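Local coordinates for exported protein (Bacteroides fragilis, PDB 3MSW) that is of unknown function but is probably exported and folds into a single-layer antiparallel beta-sheet of the kind built from beta-hairpin repeats, at residues A[5-13]-A[21-29]. Sequence-based numbering, arbitrary orientation. Where two conformers were deposited one is given.
Sequences GKQFIHNDT and CREIYAMND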
ATOM      1  N   GLY A   5      10.828 -12.981  13.985  1.00 42.50           N
ATOM      2  CA  GLY A   5      11.956 -12.467  14.756  1.00 43.42           C
ATOM      3  C   GLY A   5      12.712 -11.338  14.073  1.00 48.63           C
ATOM      4  O   GLY A   5      13.869 -11.076  14.424  1.00 50.33           O
ATOM      5  N   LYS A   6      12.069 -10.656  13.093  1.00 43.09           N
ATOM      6  CA  LYS A   6      12.701  -9.546  12.358  1.00 41.94           C
ATOM      7  C   LYS A   6      12.163  -8.215  12.831  1.00 43.57           C
ATOM      8  O   LYS A   6      10.955  -7.971  12.745  1.00 44.86           O
ATOM      9  CB  LYS A   6      12.505  -9.681  10.838  1.00 44.42           C
ATOM     10  CG  LYS A   6      13.252 -10.847  10.188  1.00 61.35           C
ATOM     11  CD  LYS A   6      12.833 -10.978   8.734  1.00 74.39           C
ATOM     12  CE  LYS A   6      13.605 -12.043   8.003  1.00 96.42           C
ATOM     13  NZ  LYS A   6      13.180 -12.138   6.582  1.00109.78           N
ATOM     14  N   GLN A   7      13.049  -7.347  13.331  1.00 36.86           N
ATOM     15  CA  GLN A   7      12.665  -6.018  13.807  1.00 33.94           C
ATOM     16  C   GLN A   7      13.000  -4.960  12.746  1.00 34.69           C
ATOM     17  O   GLN A   7      14.078  -4.990  12.142  1.00 32.33           O
ATOM     18  CB  GLN A   7      13.370  -5.687  15.136  1.00 36.16           C
ATOM     19  CG  GLN A   7      12.909  -4.357  15.825  1.00 36.04           C
ATOM     20  CD  GLN A   7      13.876  -3.865  16.891  1.00 36.88           C
ATOM     21  OE1 GLN A   7      14.855  -4.521  17.244  1.00 40.55           O
ATOM     22  NE2 GLN A   7      13.617  -2.697  17.434  1.00 34.99           N
ATOM     23  N   PHE A   8      12.074  -4.010  12.567  1.00 29.92           N
ATOM     24  CA  PHE A   8      12.201  -2.884  11.665  1.00 29.55           C
ATOM     25  C   PHE A   8      11.831  -1.616  12.430  1.00 33.63           C
ATOM     26  O   PHE A   8      11.097  -1.677  13.423  1.00 34.10           O
ATOM     27  CB  PHE A   8      11.280  -3.049  10.433  1.00 31.00           C
ATOM     28  CG  PHE A   8      11.580  -4.272   9.594  1.00 34.43           C
ATOM     29  CD1 PHE A   8      12.646  -4.278   8.695  1.00 38.54           C
ATOM     30  CD2 PHE A   8      10.806  -5.423   9.709  1.00 36.65           C
ATOM     31  CE1 PHE A   8      12.938  -5.418   7.936  1.00 40.06           C
ATOM     32  CE2 PHE A   8      11.077  -6.550   8.921  1.00 40.44           C
ATOM     33  CZ  PHE A   8      12.144  -6.541   8.043  1.00 39.54           C
ATOM     34  N   ILE A   9      12.385  -0.486  12.007  1.00 28.59           N
ATOM     35  CA  ILE A   9      12.065   0.846  12.560  1.00 27.60           C
ATOM     36  C   ILE A   9      11.848   1.745  11.351  1.00 29.39           C
ATOM     37  O   ILE A   9      12.455   1.509  10.303  1.00 27.64           O
ATOM     38  CB  ILE A   9      13.188   1.376  13.504  1.00 32.08           C
ATOM     39  CG1 ILE A   9      13.277   0.554  14.797  1.00 33.10           C
ATOM     40  CG2 ILE A   9      13.014   2.856  13.846  1.00 35.01           C
ATOM     41  CD1 ILE A   9      14.496   0.929  15.657  1.00 41.69           C
ATOM     42  N   HIS A  10      11.014   2.790  11.487  1.00 25.64           N
ATOM     43  CA  HIS A  10      10.820   3.710  10.393  1.00 23.49           C
ATOM     44  C   HIS A  10      11.162   5.160  10.711  1.00 25.26           C
ATOM     45  O   HIS A  10      11.315   5.559  11.875  1.00 23.85           O
ATOM     46  CB  HIS A  10       9.425   3.554   9.747  1.00 23.64           C
ATOM     47  CG  HIS A  10       8.279   4.062  10.573  1.00 25.48           C
ATOM     48  ND1 HIS A  10       7.319   3.200  11.064  1.00 26.70           N
ATOM     49  CD2 HIS A  10       7.971   5.325  10.952  1.00 26.98           C
ATOM     50  CE1 HIS A  10       6.442   3.956  11.717  1.00 25.90           C
ATOM     51  NE2 HIS A  10       6.799   5.242  11.698  1.00 26.28           N
ATOM     52  N   ASN A  11      11.289   5.940   9.652  1.00 21.90           N
ATOM     53  CA  ASN A  11      11.539   7.370   9.740  1.00 22.24           C
ATOM     54  C   ASN A  11      10.634   8.087   8.753  1.00 25.98           C
ATOM     55  O   ASN A  11      10.768   7.893   7.538  1.00 25.23           O
ATOM     56  CB  ASN A  11      13.006   7.701   9.518  1.00 22.33           C
ATOM     57  CG  ASN A  11      13.307   9.155   9.785  1.00 32.00           C
ATOM     58  OD1 ASN A  11      12.834   9.734  10.759  1.00 26.60           O
ATOM     59  ND2 ASN A  11      14.022   9.796   8.874  1.00 33.87           N
ATOM     60  N   ASP A  12       9.721   8.917   9.292  1.00 21.76           N
ATOM     61  CA  ASP A  12       8.734   9.711   8.561  1.00 22.31           C
ATOM     62  C   ASP A  12       9.193  11.114   8.211  1.00 28.74           C
ATOM     63  O   ASP A  12       9.794  11.804   9.040  1.00 28.24           O
ATOM     64  CB  ASP A  12       7.426   9.814   9.368  1.00 23.18           C
ATOM     65  CG  ASP A  12       6.666   8.488   9.446  1.00 27.40           C
ATOM     66  OD1 ASP A  12       7.112   7.514   8.821  1.00 25.97           O
ATOM     67  OD2 ASP A  12       5.599   8.443  10.117  1.00 28.76           O
ATOM     68  N   THR A  13       8.867  11.548   6.986  1.00 25.49           N
ATOM     69  CA  THR A  13       9.083  12.935   6.556  1.00 25.08           C
ATOM     70  C   THR A  13       7.692  13.534   6.351  1.00 28.74           C
ATOM     71  O   THR A  13       6.900  13.011   5.566  1.00 29.13           O
ATOM     72  CB  THR A  13       9.958  13.030   5.310  1.00 27.95           C
ATOM     73  OG1 THR A  13      11.166  12.304   5.543  1.00 30.94           O
ATOM     74  CG2 THR A  13      10.283  14.484   4.928  1.00 28.95           C
ATOM     75  N   CYS A  21       6.867  10.800   3.045  1.00 21.93           N
ATOM     76  CA  CYS A  21       7.830   9.709   2.868  1.00 24.14           C
ATOM     77  C   CYS A  21       7.963   8.923   4.127  1.00 26.08           C
ATOM     78  O   CYS A  21       8.010   9.499   5.211  1.00 27.26           O
ATOM     79  CB  CYS A  21       9.190  10.250   2.409  1.00 27.31           C
ATOM     80  SG  CYS A  21      10.432   8.961   2.142  1.00 33.69           S
ATOM     81  N   ARG A  22       8.032   7.603   4.005  1.00 21.73           N
ATOM     82  CA  ARG A  22       8.296   6.759   5.158  1.00 22.15           C
ATOM     83  C   ARG A  22       9.405   5.808   4.740  1.00 26.00           C
ATOM     84  O   ARG A  22       9.242   5.071   3.757  1.00 25.46           O
ATOM     85  CB  ARG A  22       7.055   5.961   5.633  1.00 22.87           C
ATOM     86  CG  ARG A  22       7.475   4.860   6.663  1.00 22.63           C
ATOM     87  CD  ARG A  22       6.258   4.284   7.365  1.00 23.81           C
ATOM     88  NE  ARG A  22       5.592   5.344   8.115  1.00 26.77           N
ATOM     89  CZ  ARG A  22       4.428   5.213   8.732  1.00 35.94           C
ATOM     90  NH1 ARG A  22       3.786   4.055   8.706  1.00 32.18           N
ATOM     91  NH2 ARG A  22       3.890   6.243   9.369  1.00 26.22           N
ATOM     92  N   GLU A  23      10.523   5.823   5.478  1.00 21.89           N
ATOM     93  CA  GLU A  23      11.641   4.923   5.176  1.00 21.99           C
ATOM     94  C   GLU A  23      11.754   3.850   6.248  1.00 27.96           C
ATOM     95  O   GLU A  23      11.723   4.168   7.429  1.00 26.74           O
ATOM     96  CB  GLU A  23      12.949   5.704   5.000  1.00 22.93           C
ATOM     97  CG  GLU A  23      14.031   4.814   4.396  1.00 28.21           C
ATOM     98  CD  GLU A  23      15.319   5.522   4.010  1.00 42.12           C
ATOM     99  OE1 GLU A  23      15.278   6.755   3.809  1.00 33.00           O
ATOM    100  OE2 GLU A  23      16.369   4.846   3.922  1.00 40.44           O
ATOM    101  N   ILE A  24      11.879   2.584   5.831  1.00 25.98           N
ATOM    102  CA  ILE A  24      11.959   1.428   6.726  1.00 26.29           C
ATOM    103  C   ILE A  24      13.371   0.942   6.800  1.00 29.12           C
ATOM    104  O   ILE A  24      13.988   0.715   5.761  1.00 29.14           O
ATOM    105  CB  ILE A  24      10.998   0.282   6.280  1.00 29.49           C
ATOM    106  CG1 ILE A  24       9.553   0.773   5.917  1.00 30.00           C
ATOM    107  CG2 ILE A  24      11.029  -0.933   7.252  1.00 30.79           C
ATOM    108  CD1 ILE A  24       8.752   1.332   6.984  1.00 33.87           C
ATOM    109  N   TYR A  25      13.854   0.682   8.028  1.00 25.95           N
ATOM    110  CA  TYR A  25      15.221   0.187   8.288  1.00 26.22           C
ATOM    111  C   TYR A  25      15.225  -1.040   9.131  1.00 33.56           C
ATOM    112  O   TYR A  25      14.319  -1.243   9.925  1.00 29.72           O
ATOM    113  CB  TYR A  25      16.044   1.219   9.081  1.00 27.66           C
ATOM    114  CG  TYR A  25      16.169   2.579   8.427  1.00 30.48           C
ATOM    115  CD1 TYR A  25      15.205   3.563   8.631  1.00 32.46           C
ATOM    116  CD2 TYR A  25      17.274   2.897   7.644  1.00 31.70           C
ATOM    117  CE1 TYR A  25      15.317   4.818   8.035  1.00 33.26           C
ATOM    118  CE2 TYR A  25      17.411   4.158   7.065  1.00 32.63           C
ATOM    119  CZ  TYR A  25      16.433   5.117   7.269  1.00 40.99           C
ATOM    120  OH  TYR A  25      16.545   6.345   6.676  1.00 42.64           O
ATOM    121  N   ALA A  26      16.337  -1.802   9.051  1.00 34.28           N
ATOM    122  CA  ALA A  26      16.609  -2.926   9.929  1.00 35.22           C
ATOM    123  C   ALA A  26      18.057  -2.777  10.346  1.00 44.08           C
ATOM    124  O   ALA A  26      18.868  -2.233   9.575  1.00 45.34           O
ATOM    125  CB  ALA A  26      16.405  -4.239   9.177  1.00 36.12           C
HETATM  126  N   MSE A  27      18.407  -3.244  11.566  1.00 43.56           N
HETATM  127  CA  MSE A  27      19.786  -3.240  12.044  0.50 43.07           C
HETATM  128  C   MSE A  27      20.416  -4.570  11.604  1.00 53.84           C
HETATM  129  O   MSE A  27      19.943  -5.625  12.043  1.00 56.38           O
HETATM  130  CB  MSE A  27      19.834  -3.064  13.575  0.50 43.46           C
HETATM  131  CG  MSE A  27      18.635  -3.666  14.313  0.50 46.10           C
HETATM  132 SE   MSE A  27      18.447  -2.872  16.055  0.38 48.63          SE
HETATM  133  CE  MSE A  27      16.915  -1.755  15.707  0.50 42.94           C
ATOM    134  N   ASN A  28      21.404  -4.538  10.692  1.00 56.39           N
ATOM    135  CA  ASN A  28      22.027  -5.789  10.231  1.00 59.65           C
ATOM    136  C   ASN A  28      23.458  -6.020  10.711  1.00 66.81           C
ATOM    137  O   ASN A  28      24.026  -7.077  10.432  1.00 68.14           O
ATOM    138  CB  ASN A  28      21.797  -6.067   8.727  1.00 62.89           C
ATOM    139  CG  ASN A  28      20.333  -6.079   8.312  1.00 90.01           C
ATOM    140  OD1 ASN A  28      19.471  -6.706   8.949  1.00 84.07           O
ATOM    141  ND2 ASN A  28      20.018  -5.393   7.218  1.00 82.10           N
ATOM    142  N   ASP A  29      24.020  -5.055  11.479  1.00 65.21           N
ATOM    143  CA  ASP A  29      25.358  -5.181  12.072  1.00 67.96           C
ATOM    144  C   ASP A  29      25.553  -4.435  13.389  1.00 73.28           C
ATOM    145  O   ASP A  29      25.036  -3.326  13.563  1.00 72.76           O
ATOM    146  CB  ASP A  29      26.505  -4.895  11.086  1.00 70.77           C
ATOM    147  CG  ASP A  29      27.699  -5.807  11.326  1.00 84.64           C
ATOM    148  OD1 ASP A  29      27.488  -7.035  11.512  1.00 85.40           O
ATOM    149  OD2 ASP A  29      28.845  -5.301  11.315  1.00 91.53           O
TER
HETATM  150  O   HOH W   1      11.379   9.616   5.545  1.00 23.21           O
HETATM  151  O   HOH W   2      14.430   8.853   5.970  1.00 38.05           O
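I9, N11 and T13 face Y25, E23 and C21 as hydrogen-bonded pairs of an antiparallel hairpin, the axes of 9-13 and 21-27 running at 160° and approaching to 4.6 Å. I9 N donates to Y25 O at 2.9 Å and Y25 N to I9 O at 2.8 Å, and N11 and E23 likewise bond both ways; at T13 the return bond from C21 N is weak. On the face bearing H10, D12 and R22, R22 grips the D12 carboxylate side-on. Its NE reaches OD1 of D12 at 2.7 Å and NH2 reaches OD2 at 2.9 Å, both on the syn side, with the two planes nearly coplanar. A bend at chi3 (-62°) turns the guanidinium over the H10 imidazole, where NE sits 3.6 Å above the ring centre and the planes differ by 9°. The CD of R22 adds a CH-pi contact to the same ring. The paired bonds and the stack together fix the tilt of the guanidinium. Farther along, I24 touches H10 CB with CD1 and F8 CB with CG2. On the other face, Y25 turns a ring edge to N11 CB, and a water links N11 ND2 to E23 OE1. Strand 9-15 forms one edge of the chain's single sheet; strand 18-27 bonds on its far side to strand 35-46, against whose M40 and L35 C21 and Y25 pack.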